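Local coordinates for protein D-ribulose-5-phosphate 3-epimerase, putative (Plasmodium falciparum, PDB 1TQX) that probably catalyses the interconversion of D-ribulose 5-phosphate and D-xylulose 5-phosphate, using a divalent metal ion bound in a TIM barrel, at residues 78-83 and 87-92; 74-79 and 104-109; 154-159 and 187-192. All blocks are in the same frame, centred on the assembly; numbering follows the deposited sequence.

Interaction 1: residues 78-83 and 87-92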
loop_
_atom_site.group_PDB
_atom_site.type_symbol
_atom_site.label_atom_id
_atom_site.label_comp_id
_atom_site.label_asym_id
_atom_site.label_seq_id
_atom_site.Cartn_x
_atom_site.Cartn_y
_atom_site.Cartn_z
ATOM N N LYS A 78 -2.308 17.681 3.622
ATOM C CA LYS A 78 -1.223 18.570 3.191
ATOM C C LYS A 78 -0.346 17.982 2.096
ATOM O O LYS A 78 0.348 18.713 1.381
ATOM C CB LYS A 78 -0.318 18.919 4.373
ATOM C CG LYS A 78 -0.977 19.726 5.473
ATOM C CD LYS A 78 0.029 20.032 6.571
ATOM C CE LYS A 78 -0.600 20.847 7.688
ATOM N NZ LYS A 78 0.412 21.170 8.730
ATOM N N TYR A 79 -0.360 16.661 1.974
ATOM C CA TYR A 79 0.475 15.996 0.987
ATOM C C TYR A 79 -0.134 15.877 -0.410
ATOM O O TYR A 79 0.590 15.670 -1.378
ATOM C CB TYR A 79 0.871 14.599 1.495
ATOM C CG TYR A 79 1.734 14.613 2.745
ATOM C CD1 TYR A 79 1.201 14.977 3.984
ATOM C CD2 TYR A 79 3.082 14.274 2.687
ATOM C CE1 TYR A 79 1.994 15.000 5.137
ATOM C CE2 TYR A 79 3.889 14.294 3.838
ATOM C CZ TYR A 79 3.336 14.657 5.057
ATOM O OH TYR A 79 4.105 14.667 6.203
ATOM N N VAL A 80 -1.449 16.010 -0.526
ATOM C CA VAL A 80 -2.091 15.875 -1.831
ATOM C C VAL A 80 -1.558 16.825 -2.917
ATOM O O VAL A 80 -1.211 16.386 -4.016
ATOM C CB VAL A 80 -3.625 16.041 -1.718
ATOM C CG1 VAL A 80 -4.277 15.862 -3.091
ATOM C CG2 VAL A 80 -4.186 15.002 -0.744
ATOM N N PRO A 81 -1.485 18.132 -2.632
ATOM C CA PRO A 81 -0.979 19.035 -3.670
ATOM C C PRO A 81 0.502 18.836 -3.993
ATOM O O PRO A 81 0.984 19.303 -5.025
ATOM C CB PRO A 81 -1.278 20.425 -3.098
ATOM C CG PRO A 81 -1.172 20.209 -1.624
ATOM C CD PRO A 81 -1.875 18.879 -1.423
ATOM N N LEU A 82 1.210 18.133 -3.112
ATOM C CA LEU A 82 2.636 17.887 -3.298
ATOM C C LEU A 82 2.945 16.591 -4.052
ATOM O O LEU A 82 4.103 16.320 -4.371
ATOM C CB LEU A 82 3.330 17.836 -1.932
ATOM C CG LEU A 82 3.074 19.006 -0.974
ATOM C CD1 LEU A 82 3.723 18.720 0.381
ATOM C CD2 LEU A 82 3.632 20.290 -1.569
ATOM N N LEU A 83 1.922 15.797 -4.348
ATOM C CA LEU A 83 2.146 14.519 -5.022
ATOM C C LEU A 83 1.231 14.312 -6.228
ATOM O O LEU A 83 0.751 13.198 -6.478
ATOM C CB LEU A 83 1.956 13.379 -4.011
ATOM C CG LEU A 83 2.949 13.350 -2.834
ATOM C CD1 LEU A 83 2.398 12.487 -1.704
ATOM C CD2 LEU A 83 4.306 12.822 -3.324
ATOM N N ASN A 87 0.264 8.139 -8.455
ATOM C CA ASN A 87 -0.934 7.467 -8.961
ATOM C C ASN A 87 -2.013 7.181 -7.918
ATOM O O ASN A 87 -3.207 7.300 -8.202
ATOM C CB ASN A 87 -0.532 6.176 -9.675
ATOM C CG ASN A 87 0.147 6.442 -10.994
ATOM O OD1 ASN A 87 -0.494 6.869 -11.959
ATOM N ND2 ASN A 87 1.451 6.216 -11.045
ATOM N N GLN A 88 -1.601 6.778 -6.722
ATOM C CA GLN A 88 -2.551 6.545 -5.647
ATOM C C GLN A 88 -1.992 7.080 -4.351
ATOM O O GLN A 88 -0.802 6.926 -4.070
ATOM C CB GLN A 88 -2.869 5.057 -5.458
ATOM C CG GLN A 88 -3.715 4.799 -4.208
ATOM C CD GLN A 88 -4.254 3.380 -4.127
ATOM O OE1 GLN A 88 -5.422 3.134 -4.410
ATOM N NE2 GLN A 88 -3.399 2.439 -3.744
ATOM N N LEU A 89 -2.855 7.725 -3.574
ATOM C CA LEU A 89 -2.472 8.252 -2.275
ATOM C C LEU A 89 -3.330 7.515 -1.259
ATOM O O LEU A 89 -4.562 7.525 -1.343
ATOM C CB LEU A 89 -2.740 9.761 -2.183
ATOM C CG LEU A 89 -2.002 10.681 -3.161
ATOM C CD1 LEU A 89 -2.282 12.145 -2.767
ATOM C CD2 LEU A 89 -0.498 10.405 -3.139
ATOM N N THR A 90 -2.674 6.855 -0.313
ATOM C CA THR A 90 -3.371 6.100 0.723
ATOM C C THR A 90 -3.127 6.752 2.078
ATOM O O THR A 90 -1.982 6.874 2.515
ATOM C CB THR A 90 -2.867 4.633 0.765
ATOM O OG1 THR A 90 -3.177 3.991 -0.478
ATOM C CG2 THR A 90 -3.522 3.859 1.911
ATOM N N PHE A 91 -4.197 7.189 2.737
ATOM C CA PHE A 91 -4.047 7.815 4.045
ATOM C C PHE A 91 -4.624 6.901 5.117
ATOM O O PHE A 91 -5.346 5.950 4.804
ATOM C CB PHE A 91 -4.736 9.194 4.073
ATOM C CG PHE A 91 -6.229 9.145 3.899
ATOM C CD1 PHE A 91 -7.069 8.992 5.001
ATOM C CD2 PHE A 91 -6.799 9.280 2.635
ATOM C CE1 PHE A 91 -8.459 8.976 4.846
ATOM C CE2 PHE A 91 -8.190 9.265 2.473
ATOM C CZ PHE A 91 -9.017 9.112 3.582
ATOM N N HIS A 92 -4.293 7.176 6.377
ATOM C CA HIS A 92 -4.783 6.355 7.475
ATOM C C HIS A 92 -6.091 6.827 8.086
ATOM O O HIS A 92 -6.277 8.008 8.358
ATOM C CB HIS A 92 -3.713 6.239 8.566
ATOM C CG HIS A 92 -2.783 5.082 8.365
ATOM N ND1 HIS A 92 -3.060 3.817 8.841
ATOM C CD2 HIS A 92 -1.637 4.973 7.652
ATOM C CE1 HIS A 92 -2.130 2.978 8.424
ATOM N NE2 HIS A 92 -1.255 3.654 7.698
#
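Val80 and Leu89 face each other with their CA atoms 7.6 Å apart, where the loop of residues 78-83, largely helical in its backbone angles, passes over the outer surface of strand 88-92 in the TIM barrel. The contact illustrates how one branched side chain can serve two neighbours. Leu89 points at the loop and divides its methyl groups between Val80 and Leu83. Its chain is extended at chi2 (-173°), which carries Leu89 CD1 outward to the turn, 3.9 Å from Val80 CA, while Val80 CG2 approaches the same methyl at 4.0 Å. The other branch turns to Leu83, with Leu89 CD2 meeting Leu83 CD1 at 3.8 Å and also lying beside Leu83 CB. Both partners slant across Leu89 instead of running alongside it. The loop side is shaped by a turn in which Leu83 N donates to Val80 O at 3.2 Å, so the two residues that receive Leu89 belong to one short backbone unit. Around them, Ile110 and Asn113 touch Val80, and Leu115 touches Leu89. The contact between the two segments is purely apolar, three buried aliphatic side chains with no hydrogen bond across, consistent with packing and exclusion of water; on the other face of the strand Gln88 is hydrogen-bonded to Asp68 and Thr141, and His92 to His70, a zinc ligand.

Interaction 2: residues 74-79 and 104-109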
loop_
_atom_site.group_PDB
_atom_site.type_symbol
_atom_site.label_atom_id
_atom_site.label_comp_id
_atom_site.label_asym_id
_atom_site.label_seq_id
_atom_site.Cartn_x
_atom_site.Cartn_y
_atom_site.Cartn_z
ATOM N N GLU A 74 0.628 12.503 9.849
ATOM C CA GLU A 74 -0.459 13.295 10.405
ATOM C C GLU A 74 -0.737 14.311 9.298
ATOM O O GLU A 74 0.146 14.596 8.485
ATOM C CB GLU A 74 -0.019 14.048 11.672
ATOM C CG GLU A 74 0.597 13.189 12.767
ATOM C CD GLU A 74 0.777 13.941 14.082
ATOM O OE1 GLU A 74 1.201 15.119 14.049
ATOM O OE2 GLU A 74 0.505 13.347 15.149
ATOM N N TYR A 75 -1.951 14.849 9.260
ATOM C CA TYR A 75 -2.316 15.850 8.260
ATOM C C TYR A 75 -2.069 15.389 6.822
ATOM O O TYR A 75 -1.446 16.106 6.037
ATOM C CB TYR A 75 -1.524 17.140 8.509
ATOM C CG TYR A 75 -1.546 17.606 9.944
ATOM C CD1 TYR A 75 -2.735 18.001 10.548
ATOM C CD2 TYR A 75 -0.376 17.654 10.699
ATOM C CE1 TYR A 75 -2.763 18.435 11.869
ATOM C CE2 TYR A 75 -0.392 18.088 12.028
ATOM C CZ TYR A 75 -1.592 18.477 12.602
ATOM O OH TYR A 75 -1.629 18.917 13.910
ATOM N N PRO A 76 -2.558 14.198 6.450
ATOM C CA PRO A 76 -2.340 13.722 5.079
ATOM C C PRO A 76 -2.863 14.664 3.989
ATOM O O PRO A 76 -2.383 14.635 2.857
ATOM C CB PRO A 76 -3.045 12.367 5.067
ATOM C CG PRO A 76 -4.147 12.547 6.074
ATOM C CD PRO A 76 -3.415 13.262 7.198
ATOM N N GLU A 77 -3.842 15.495 4.334
ATOM C CA GLU A 77 -4.409 16.448 3.381
ATOM C C GLU A 77 -3.321 17.378 2.814
ATOM O O GLU A 77 -3.386 17.799 1.657
ATOM C CB GLU A 77 -5.506 17.276 4.068
ATOM C CG GLU A 77 -5.042 18.012 5.339
ATOM C CD GLU A 77 -5.226 17.208 6.630
ATOM O OE1 GLU A 77 -5.426 15.974 6.572
ATOM O OE2 GLU A 77 -5.159 17.824 7.718
ATOM N N LYS A 78 -2.308 17.681 3.622
ATOM C CA LYS A 78 -1.223 18.570 3.191
ATOM C C LYS A 78 -0.346 17.982 2.096
ATOM O O LYS A 78 0.348 18.713 1.381
ATOM C CB LYS A 78 -0.318 18.919 4.373
ATOM C CG LYS A 78 -0.977 19.726 5.473
ATOM C CD LYS A 78 0.029 20.032 6.571
ATOM C CE LYS A 78 -0.600 20.847 7.688
ATOM N NZ LYS A 78 0.412 21.170 8.730
ATOM N N TYR A 79 -0.360 16.661 1.974
ATOM C CA TYR A 79 0.475 15.996 0.987
ATOM C C TYR A 79 -0.134 15.877 -0.410
ATOM O O TYR A 79 0.590 15.670 -1.378
ATOM C CB TYR A 79 0.871 14.599 1.495
ATOM C CG TYR A 79 1.734 14.613 2.745
ATOM C CD1 TYR A 79 1.201 14.977 3.984
ATOM C CD2 TYR A 79 3.082 14.274 2.687
ATOM C CE1 TYR A 79 1.994 15.000 5.137
ATOM C CE2 TYR A 79 3.889 14.294 3.838
ATOM C CZ TYR A 79 3.336 14.657 5.057
ATOM O OH TYR A 79 4.105 14.667 6.203
ATOM N N ILE A 104 -14.356 10.898 4.080
ATOM C CA ILE A 104 -15.084 11.036 2.826
ATOM C C ILE A 104 -14.644 12.308 2.093
ATOM O O ILE A 104 -14.452 12.296 0.878
ATOM C CB ILE A 104 -16.608 11.084 3.069
ATOM C CG1 ILE A 104 -17.102 9.712 3.540
ATOM C CG2 ILE A 104 -17.333 11.490 1.790
ATOM C CD1 ILE A 104 -18.565 9.683 3.935
ATOM N N GLN A 105 -14.467 13.400 2.831
ATOM C CA GLN A 105 -14.048 14.665 2.227
ATOM C C GLN A 105 -12.642 14.594 1.618
ATOM O O GLN A 105 -12.409 15.121 0.530
ATOM C CB GLN A 105 -14.111 15.794 3.265
ATOM C CG GLN A 105 -13.713 17.171 2.733
ATOM C CD GLN A 105 -14.563 17.619 1.548
ATOM O OE1 GLN A 105 -15.790 17.501 1.568
ATOM N NE2 GLN A 105 -13.911 18.148 0.515
ATOM N N LEU A 106 -11.708 13.955 2.318
ATOM C CA LEU A 106 -10.341 13.832 1.812
ATOM C C LEU A 106 -10.346 12.961 0.555
ATOM O O LEU A 106 -9.674 13.263 -0.435
ATOM C CB LEU A 106 -9.429 13.196 2.868
ATOM C CG LEU A 106 -7.962 13.634 2.939
ATOM C CD1 LEU A 106 -7.165 12.605 3.734
ATOM C CD2 LEU A 106 -7.378 13.796 1.553
ATOM N N ALA A 107 -11.105 11.870 0.603
ATOM C CA ALA A 107 -11.201 10.962 -0.535
ATOM C C ALA A 107 -11.731 11.713 -1.757
ATOM O O ALA A 107 -11.238 11.530 -2.868
ATOM C CB ALA A 107 -12.114 9.788 -0.195
ATOM N N LYS A 108 -12.741 12.557 -1.547
ATOM C CA LYS A 108 -13.310 13.344 -2.641
ATOM C C LYS A 108 -12.228 14.215 -3.269
ATOM O O LYS A 108 -12.109 14.291 -4.491
ATOM C CB LYS A 108 -14.446 14.241 -2.132
ATOM C CG LYS A 108 -15.743 13.509 -1.818
ATOM C CD LYS A 108 -16.834 14.496 -1.406
ATOM C CE LYS A 108 -18.163 13.796 -1.169
ATOM N NZ LYS A 108 -19.214 14.754 -0.714
ATOM N N GLU A 109 -11.431 14.864 -2.425
ATOM C CA GLU A 109 -10.361 15.730 -2.899
ATOM C C GLU A 109 -9.308 14.952 -3.674
ATOM O O GLU A 109 -8.851 15.392 -4.732
ATOM C CB GLU A 109 -9.711 16.455 -1.720
ATOM C CG GLU A 109 -10.674 17.372 -0.980
ATOM C CD GLU A 109 -10.036 18.077 0.200
ATOM O OE1 GLU A 109 -10.747 18.827 0.900
ATOM O OE2 GLU A 109 -8.827 17.884 0.431
#
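Pro76 and Leu106 cross at about a right angle, the pyrrolidine ring of one set against the branched tip of the other, at a place where a TIM barrel joins the loop following one strand to the helix following the next. Residues 74-79 belong to the connection between strands 66-72 and 88-92, and residues 104-109 to helix 100-111, which packs outside the barrel. Leu106 points from the helix at the loop. Its CD1 reaches Pro76 CG at 3.8 Å, the closest approach of the two segments, while the second methyl, CD2, drifts toward the backbone and comes within 4.4 Å of Glu77 CA. The first torsion of Leu106, at -147°, is displaced from a staggered position, and this skew helps set where the methyl pair lands. Phe91 of strand 88-92 touches both Pro76 and Leu106, and Leu96 also packs on Pro76, so further apolar groups border the pair. Glu77 takes the boundary of the patch. Its chi1 of 56° helps turn its chain back along its own loop, and its carboxylate oxygen OE2 lies at the edge of the Tyr75 ring, in the ring plane. On the helix, one turn separates Gln105 and Glu109, whose side chains are joined: Gln105 NE2 donates to Glu109 OE1 at 3.3 Å, nearly straight at 167°, meeting the carboxylate on its anti side.

Interaction 3: residues 154-159 and 187-192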
loop_
_atom_site.group_PDB
_atom_site.type_symbol
_atom_site.label_atom_id
_atom_site.label_comp_id
_atom_site.label_asym_id
_atom_site.label_seq_id
_atom_site.Cartn_x
_atom_site.Cartn_y
_atom_site.Cartn_z
ATOM N N GLN A 154 9.233 -7.106 10.268
ATOM C CA GLN A 154 8.397 -7.715 11.305
ATOM C C GLN A 154 7.614 -8.907 10.752
ATOM O O GLN A 154 7.529 -9.089 9.536
ATOM C CB GLN A 154 7.424 -6.688 11.870
ATOM C CG GLN A 154 8.070 -5.381 12.288
ATOM C CD GLN A 154 7.064 -4.423 12.884
ATOM O OE1 GLN A 154 6.519 -4.673 13.957
ATOM N NE2 GLN A 154 6.801 -3.328 12.184
ATOM N N SER A 155 7.029 -9.705 11.645
ATOM C CA SER A 155 6.287 -10.892 11.232
ATOM C C SER A 155 4.808 -10.695 10.893
ATOM O O SER A 155 4.076 -9.978 11.577
ATOM C CB SER A 155 6.424 -11.987 12.296
ATOM O OG SER A 155 5.850 -11.578 13.522
ATOM N N PHE A 156 4.388 -11.360 9.825
ATOM C CA PHE A 156 3.018 -11.327 9.318
ATOM C C PHE A 156 2.021 -11.757 10.398
ATOM O O PHE A 156 2.192 -12.803 11.026
ATOM C CB PHE A 156 2.932 -12.275 8.114
ATOM C CG PHE A 156 1.561 -12.402 7.506
ATOM C CD1 PHE A 156 1.076 -11.434 6.630
ATOM C CD2 PHE A 156 0.778 -13.527 7.759
ATOM C CE1 PHE A 156 -0.164 -11.588 6.011
ATOM C CE2 PHE A 156 -0.462 -13.691 7.145
ATOM C CZ PHE A 156 -0.932 -12.720 6.269
ATOM N N MET A 157 0.985 -10.948 10.609
ATOM C CA MET A 157 -0.042 -11.264 11.598
ATOM C C MET A 157 -1.182 -12.005 10.911
ATOM O O MET A 157 -2.019 -11.396 10.244
ATOM C CB MET A 157 -0.572 -9.982 12.241
ATOM C CG MET A 157 0.462 -9.230 13.050
ATOM S SD MET A 157 -0.126 -7.607 13.580
ATOM C CE MET A 157 -1.414 -8.081 14.755
ATOM N N HIS A 158 -1.208 -13.323 11.077
ATOM C CA HIS A 158 -2.235 -14.147 10.454
ATOM C C HIS A 158 -3.644 -13.801 10.934
ATOM O O HIS A 158 -4.621 -14.042 10.227
ATOM C CB HIS A 158 -1.941 -15.628 10.718
ATOM C CG HIS A 158 -2.751 -16.569 9.878
ATOM N ND1 HIS A 158 -4.126 -16.651 9.961
ATOM C CD2 HIS A 158 -2.376 -17.472 8.941
ATOM C CE1 HIS A 158 -4.562 -17.562 9.110
ATOM N NE2 HIS A 158 -3.521 -18.075 8.478
ATOM N N ASP A 159 -3.752 -13.230 12.129
ATOM C CA ASP A 159 -5.058 -12.881 12.674
ATOM C C ASP A 159 -5.722 -11.686 11.980
ATOM O O ASP A 159 -6.837 -11.303 12.327
ATOM C CB ASP A 159 -4.947 -12.635 14.183
ATOM C CG ASP A 159 -4.105 -11.421 14.523
ATOM O OD1 ASP A 159 -3.134 -11.132 13.791
ATOM O OD2 ASP A 159 -4.405 -10.766 15.545
ATOM N N THR A 187 1.759 -14.613 1.160
ATOM C CA THR A 187 1.078 -14.006 0.025
ATOM C C THR A 187 -0.030 -14.983 -0.378
ATOM O O THR A 187 -1.160 -14.580 -0.660
ATOM C CB THR A 187 2.031 -13.782 -1.175
ATOM O OG1 THR A 187 2.912 -12.683 -0.900
ATOM C CG2 THR A 187 1.237 -13.476 -2.435
ATOM N N GLU A 188 0.296 -16.273 -0.394
ATOM C CA GLU A 188 -0.691 -17.288 -0.750
ATOM C C GLU A 188 -1.829 -17.247 0.263
ATOM O O GLU A 188 -2.997 -17.334 -0.103
ATOM C CB GLU A 188 -0.067 -18.688 -0.765
ATOM C CG GLU A 188 -1.018 -19.753 -1.326
ATOM C CD GLU A 188 -0.392 -21.138 -1.439
ATOM O OE1 GLU A 188 -1.079 -22.055 -1.944
ATOM O OE2 GLU A 188 0.772 -21.315 -1.023
ATOM N N ILE A 189 -1.482 -17.117 1.538
ATOM C CA ILE A 189 -2.492 -17.047 2.585
ATOM C C ILE A 189 -3.370 -15.808 2.402
ATOM O O ILE A 189 -4.597 -15.886 2.496
ATOM C CB ILE A 189 -1.845 -16.984 3.982
ATOM C CG1 ILE A 189 -1.196 -18.330 4.322
ATOM C CG2 ILE A 189 -2.892 -16.603 5.024
ATOM C CD1 ILE A 189 -0.441 -18.325 5.641
ATOM N N SER A 190 -2.740 -14.663 2.147
ATOM C CA SER A 190 -3.493 -13.425 1.967
ATOM C C SER A 190 -4.429 -13.497 0.766
ATOM O O SER A 190 -5.584 -13.082 0.846
ATOM C CB SER A 190 -2.532 -12.242 1.821
ATOM O OG SER A 190 -1.834 -12.012 3.035
ATOM N N ALA A 191 -3.936 -14.031 -0.345
ATOM C CA ALA A 191 -4.751 -14.148 -1.543
ATOM C C ALA A 191 -5.941 -15.094 -1.345
ATOM O O ALA A 191 -7.012 -14.877 -1.914
ATOM C CB ALA A 191 -3.890 -14.624 -2.717
ATOM N N SER A 192 -5.760 -16.135 -0.534
ATOM C CA SER A 192 -6.833 -17.099 -0.292
ATOM C C SER A 192 -7.993 -16.449 0.454
ATOM O O SER A 192 -9.125 -16.940 0.414
ATOM C CB SER A 192 -6.313 -18.305 0.502
ATOM O OG SER A 192 -6.109 -17.989 1.870
#
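The long loop that follows strand 141-145, whose residues Gly150 to Gly153 are predicted to bind substrate, is anchored further along by Phe156 and His158, which rest on Ser190 and Ile189 of helix 184-193. Phe156 has CG anti to the backbone N (chi1 178°), an extension that drives its ring toward the helix. There Ser190 OG lies obliquely to the ring, 3.4 Å from Phe156 CZ and equally near Phe156 CE1. The hydroxyl's hydrogen-bond partner is Thr186 O, one turn earlier in its own helix, and the ring meets it by packing, so that a buried polar group presents a satisfied oxygen to an aromatic neighbour. Ile189 CG2 adds a looser apolar touch, 4.3 Å from Phe156 CE2. In the TIM barrel this joins the segment leading into helix 161-170 to the helix after strand 175-179, and Met161 at the head of helix 161-170 packs on Phe156, Ile189 and Ser190 alike. Phe156 also lies near Gly181, another predicted substrate-binding position. At the outer side, the exposed His158 crosses Ile189 at about a right angle, its imidazole meeting both CG2 and CD1 of the isoleucine obliquely. His158 NE2 sits 3.8 Å from Ile189 CG2, and His158 CD2 sits 3.9 Å from Ile189 CD1. A little further down the helix, Ser192 OG donates to Ile189 O at 2.7 Å, tilted 25° from the carbonyl plane.

Interactions 1 and 2 secure the same loop, sharing Lys78 and Tyr79: one fastens it to strand 88-92, the other to helix 100-111, the next element along the chain. Their centres are 7 Å apart, and Phe91 CD2 and Leu106 CD1, at 3.5 Å, help merge them into one layer between barrel and helix. Both are mainly buried and aliphatic, with interaction 2 reaching a polar boundary at Glu77. Interaction 3 lies on the opposite side of the chain's centre, its centre about 26 Å from that of interaction 1. Partly buried, it mixes aromatic rings and a serine hydroxyl with isoleucine, and involves the loop that also carries predicted substrate-binding residues.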